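Local coordinates for protein spectinomycin 9-adenylyltransferase (Enterococcus faecalis, PDB 6SXJ) that adenylylates spectinomycin with ATP at the 9-hydroxyl, releasing diphosphate, and so confers bacterial resistance to this antibiotic but not to streptomycin, at residues L6-V15 with I72-R83. Residues are numbered along the deposited sequence; the frame is centred on the assembly and turned at random.
Sequences LNTYEQINKV and ISKKIGDKSNLR
L82 CD2 sits squarely over one face of the Q11 amide, 3.4 Å from CD. At the edge of the R83 guanidinium, exactly in its plane, lies T8 OG1, which takes a short, nearly straight bond from R83 NE (2.6 Å) and a weak second one from NH2. The amide and guanidinium planes are 22° apart, though the two groups do not touch; it is the extended R83 chain that passes the Q11 amide oxygen, CG coming within 3.3 Å of OE1. Q11 reaches from the helix to the backbone of I72 and R83, bridging the two arms of the loop with both ends of its amide. OE1 accepts from R83 N at 3.0 Å. NE2 gives one almost linear bond (176°), in the amide plane, to R83 O, and another, tilted from that plane, to I72 O at 2.8 Å. Three bonds thus fix the rotation of this buried amide. R83 O also accepts from K74 N, which comes from the opposite face of the carbonyl plane, so one oxygen serves the helix and the other arm of the loop. L6 lies over the apolar parts, CB on L82 CD2 and CD1 on I72 CG2. With CG1 of I72 set between its backbone N and carbonyl carbon (chi1 60°), CD1 reaches K14 CB and V15 CG2. The contact joins the start of helix 8-23 to the connection from helix 59-69 to strand 85-91 in the nucleotidyltransferase domain; Q11 and V15 pack on strands 47-53 and 85-91 of the sheet, and R83 NH1 bonds K42 O and S45 O.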
loop_
_atom_site.group_PDB
_atom_site.type_symbol
_atom_site.label_atom_id
_atom_site.label_comp_id
_atom_site.label_asym_id
_atom_site.label_seq_id
_atom_site.Cartn_x
_atom_site.Cartn_y
_atom_site.Cartn_z
ATOM N N LEU A 6 -0.398 22.475 -5.076
ATOM C CA LEU A 6 -1.395 21.633 -5.734
ATOM C C LEU A 6 -2.419 21.112 -4.725
ATOM O O LEU A 6 -2.113 20.858 -3.554
ATOM C CB LEU A 6 -0.727 20.462 -6.457
ATOM C CG LEU A 6 -0.391 20.664 -7.939
ATOM C CD1 LEU A 6 0.068 19.342 -8.557
ATOM C CD2 LEU A 6 -1.563 21.222 -8.726
ATOM N N ASN A 7 -3.644 20.942 -5.202
ATOM C CA ASN A 7 -4.751 20.485 -4.374
ATOM C C ASN A 7 -4.961 18.978 -4.545
ATOM O O ASN A 7 -4.443 18.334 -5.462
ATOM C CB ASN A 7 -6.056 21.220 -4.742
ATOM C CG ASN A 7 -6.395 21.032 -6.200
ATOM O OD1 ASN A 7 -5.509 20.654 -6.926
ATOM N ND2 ASN A 7 -7.638 21.261 -6.634
ATOM N N THR A 8 -5.796 18.414 -3.679
ATOM C CA THR A 8 -6.126 17.005 -3.847
ATOM C C THR A 8 -6.727 16.742 -5.227
ATOM O O THR A 8 -6.473 15.697 -5.841
ATOM C CB THR A 8 -7.092 16.553 -2.758
ATOM O OG1 THR A 8 -6.479 16.621 -1.462
ATOM C CG2 THR A 8 -7.544 15.121 -3.027
ATOM N N TYR A 9 -7.527 17.686 -5.729
ATOM C CA TYR A 9 -8.238 17.473 -6.982
ATOM C C TYR A 9 -7.288 17.530 -8.168
ATOM O O TYR A 9 -7.415 16.730 -9.104
ATOM C CB TYR A 9 -9.359 18.508 -7.141
ATOM C CG TYR A 9 -10.006 18.459 -8.507
ATOM C CD1 TYR A 9 -11.070 17.595 -8.771
ATOM C CD2 TYR A 9 -9.548 19.266 -9.542
ATOM C CE1 TYR A 9 -11.656 17.540 -10.028
ATOM C CE2 TYR A 9 -10.134 19.223 -10.805
ATOM C CZ TYR A 9 -11.187 18.360 -11.037
ATOM O OH TYR A 9 -11.759 18.309 -12.285
ATOM N N GLU A 10 -6.328 18.460 -8.160
ATOM C CA GLU A 10 -5.373 18.508 -9.266
ATOM C C GLU A 10 -4.404 17.326 -9.195
ATOM O O GLU A 10 -3.970 16.810 -10.232
ATOM C CB GLU A 10 -4.583 19.821 -9.266
ATOM C CG GLU A 10 -5.339 21.096 -9.642
ATOM C CD GLU A 10 -4.603 22.356 -9.157
ATOM O OE1 GLU A 10 -4.194 22.408 -7.974
ATOM O OE2 GLU A 10 -4.427 23.296 -9.960
ATOM N N GLN A 11 -4.030 16.907 -7.982
ATOM C CA GLN A 11 -3.183 15.723 -7.825
ATOM C C GLN A 11 -3.768 14.548 -8.593
ATOM O O GLN A 11 -3.120 13.974 -9.473
ATOM C CB GLN A 11 -3.040 15.360 -6.346
ATOM C CG GLN A 11 -2.004 16.174 -5.595
ATOM C CD GLN A 11 -1.473 15.452 -4.397
ATOM O OE1 GLN A 11 -2.078 15.498 -3.321
ATOM N NE2 GLN A 11 -0.317 14.764 -4.564
ATOM N N ILE A 12 -5.031 14.217 -8.303
ATOM C CA ILE A 12 -5.669 13.084 -8.964
ATOM C C ILE A 12 -5.790 13.329 -10.458
ATOM O O ILE A 12 -5.569 12.423 -11.271
ATOM C CB ILE A 12 -7.036 12.791 -8.333
ATOM C CG1 ILE A 12 -6.872 12.513 -6.846
ATOM C CG2 ILE A 12 -7.694 11.615 -9.024
ATOM C CD1 ILE A 12 -8.178 12.238 -6.141
ATOM N N ASN A 13 -6.136 14.553 -10.847
ATOM C CA ASN A 13 -6.387 14.822 -12.258
ATOM C C ASN A 13 -5.107 14.746 -13.079
ATOM O O ASN A 13 -5.118 14.237 -14.205
ATOM C CB ASN A 13 -7.038 16.191 -12.420
ATOM C CG ASN A 13 -7.823 16.302 -13.700
ATOM O OD1 ASN A 13 -7.438 17.034 -14.612
ATOM N ND2 ASN A 13 -8.931 15.564 -13.783
ATOM N N LYS A 14 -3.999 15.261 -12.543
ATOM C CA LYS A 14 -2.726 15.164 -13.250
ATOM C C LYS A 14 -2.292 13.710 -13.411
ATOM O O LYS A 14 -1.735 13.336 -14.446
ATOM C CB LYS A 14 -1.651 15.962 -12.511
ATOM C CG LYS A 14 -1.303 17.291 -13.166
ATOM C CD LYS A 14 -1.047 18.383 -12.144
ATOM C CE LYS A 14 -0.970 19.769 -12.772
ATOM N NZ LYS A 14 0.115 19.845 -13.834
ATOM N N VAL A 15 -2.557 12.871 -12.407
ATOM C CA VAL A 15 -2.216 11.454 -12.527
ATOM C C VAL A 15 -3.001 10.815 -13.665
ATOM O O VAL A 15 -2.453 10.032 -14.451
ATOM C CB VAL A 15 -2.465 10.720 -11.195
ATOM C CG1 VAL A 15 -2.331 9.198 -11.388
ATOM C CG2 VAL A 15 -1.497 11.215 -10.118
ATOM N N ILE A 72 4.460 15.984 -8.636
ATOM C CA ILE A 72 3.111 16.202 -8.137
ATOM C C ILE A 72 2.800 15.314 -6.947
ATOM O O ILE A 72 1.653 15.273 -6.492
ATOM C CB ILE A 72 2.073 16.006 -9.250
ATOM C CG1 ILE A 72 2.143 14.590 -9.811
ATOM C CG2 ILE A 72 2.310 16.996 -10.375
ATOM C CD1 ILE A 72 0.871 14.169 -10.526
ATOM N N SER A 73 3.785 14.589 -6.434
ATOM C CA SER A 73 3.596 13.748 -5.266
ATOM C C SER A 73 4.341 14.353 -4.090
ATOM O O SER A 73 5.405 14.951 -4.266
ATOM C CB SER A 73 4.095 12.318 -5.533
ATOM O OG SER A 73 4.341 11.606 -4.338
ATOM N N LYS A 74 3.800 14.152 -2.889
ATOM C CA LYS A 74 4.479 14.595 -1.684
ATOM C C LYS A 74 5.836 13.907 -1.574
ATOM O O LYS A 74 5.998 12.748 -1.962
ATOM C CB LYS A 74 3.640 14.272 -0.451
ATOM C CG LYS A 74 4.210 14.783 0.866
ATOM C CD LYS A 74 3.552 14.072 2.049
ATOM C CE LYS A 74 3.998 14.660 3.391
ATOM N NZ LYS A 74 2.912 15.432 4.073
ATOM N N LYS A 75 6.813 14.624 -1.025
ATOM C CA LYS A 75 8.108 14.054 -0.687
ATOM C C LYS A 75 8.207 13.900 0.822
ATOM O O LYS A 75 7.696 14.738 1.579
ATOM C CB LYS A 75 9.255 14.917 -1.209
ATOM C CG LYS A 75 9.633 14.602 -2.651
ATOM C CD LYS A 75 8.789 15.425 -3.614
ATOM C CE LYS A 75 8.933 14.934 -5.046
ATOM N NZ LYS A 75 8.199 13.660 -5.266
ATOM N N ILE A 76 8.868 12.819 1.245
ATOM C CA ILE A 76 8.929 12.464 2.656
ATOM C C ILE A 76 9.460 13.631 3.466
ATOM O O ILE A 76 10.342 14.378 3.027
ATOM C CB ILE A 76 9.807 11.214 2.858
ATOM C CG1 ILE A 76 9.079 9.966 2.356
ATOM C CG2 ILE A 76 10.187 11.072 4.327
ATOM C CD1 ILE A 76 10.017 8.886 1.829
ATOM N N GLY A 77 8.904 13.799 4.663
ATOM C CA GLY A 77 9.376 14.816 5.583
ATOM C C GLY A 77 9.330 16.235 5.043
ATOM O O GLY A 77 9.870 17.170 5.652
ATOM N N ASP A 78 8.730 16.413 3.869
ATOM C CA ASP A 78 8.382 17.765 3.442
ATOM C C ASP A 78 7.149 18.243 4.198
ATOM O O ASP A 78 6.225 17.476 4.462
ATOM C CB ASP A 78 8.209 17.847 1.917
ATOM C CG ASP A 78 6.820 17.504 1.410
ATOM O OD1 ASP A 78 6.625 17.639 0.176
ATOM O OD2 ASP A 78 5.933 17.105 2.184
ATOM N N LYS A 79 7.197 19.488 4.668
ATOM C CA LYS A 79 6.093 20.017 5.458
ATOM C C LYS A 79 4.974 20.569 4.590
ATOM O O LYS A 79 4.162 21.378 5.061
ATOM C CB LYS A 79 6.613 21.082 6.426
ATOM C CG LYS A 79 7.467 20.490 7.550
ATOM C CD LYS A 79 8.318 21.538 8.245
ATOM C CE LYS A 79 8.200 21.423 9.755
ATOM N NZ LYS A 79 8.242 22.757 10.418
ATOM N N SER A 80 4.911 20.123 3.341
ATOM C CA SER A 80 3.900 20.590 2.406
ATOM C C SER A 80 2.527 20.069 2.833
ATOM O O SER A 80 2.356 19.447 3.887
ATOM C CB SER A 80 4.249 20.148 0.987
ATOM O OG SER A 80 5.338 20.893 0.464
ATOM N N ASN A 81 1.527 20.328 1.997
ATOM C CA ASN A 81 0.181 19.809 2.188
ATOM C C ASN A 81 -0.188 18.771 1.139
ATOM O O ASN A 81 -1.313 18.260 1.151
ATOM C CB ASN A 81 -0.835 20.958 2.163
ATOM C CG ASN A 81 -0.464 22.083 3.115
ATOM O OD1 ASN A 81 -1.008 22.187 4.215
ATOM N ND2 ASN A 81 0.470 22.930 2.698
ATOM N N LEU A 82 0.724 18.459 0.222
ATOM C CA LEU A 82 0.465 17.436 -0.776
ATOM C C LEU A 82 0.238 16.082 -0.106
ATOM O O LEU A 82 0.550 15.875 1.069
ATOM C CB LEU A 82 1.637 17.331 -1.742
ATOM C CG LEU A 82 1.727 18.253 -2.952
ATOM C CD1 LEU A 82 3.051 17.919 -3.683
ATOM C CD2 LEU A 82 0.550 18.106 -3.873
ATOM N N ARG A 83 -0.323 15.155 -0.871
ATOM C CA ARG A 83 -0.477 13.775 -0.436
ATOM C C ARG A 83 0.564 12.893 -1.119
ATOM O O ARG A 83 1.057 13.217 -2.202
ATOM C CB ARG A 83 -1.881 13.259 -0.758
ATOM C CG ARG A 83 -3.006 14.227 -0.364
ATOM C CD ARG A 83 -4.351 13.758 -0.896
ATOM N NE ARG A 83 -5.474 14.529 -0.360
ATOM C CZ ARG A 83 -6.127 14.225 0.756
ATOM N NH1 ARG A 83 -5.767 13.170 1.469
ATOM N NH2 ARG A 83 -7.143 14.981 1.157
#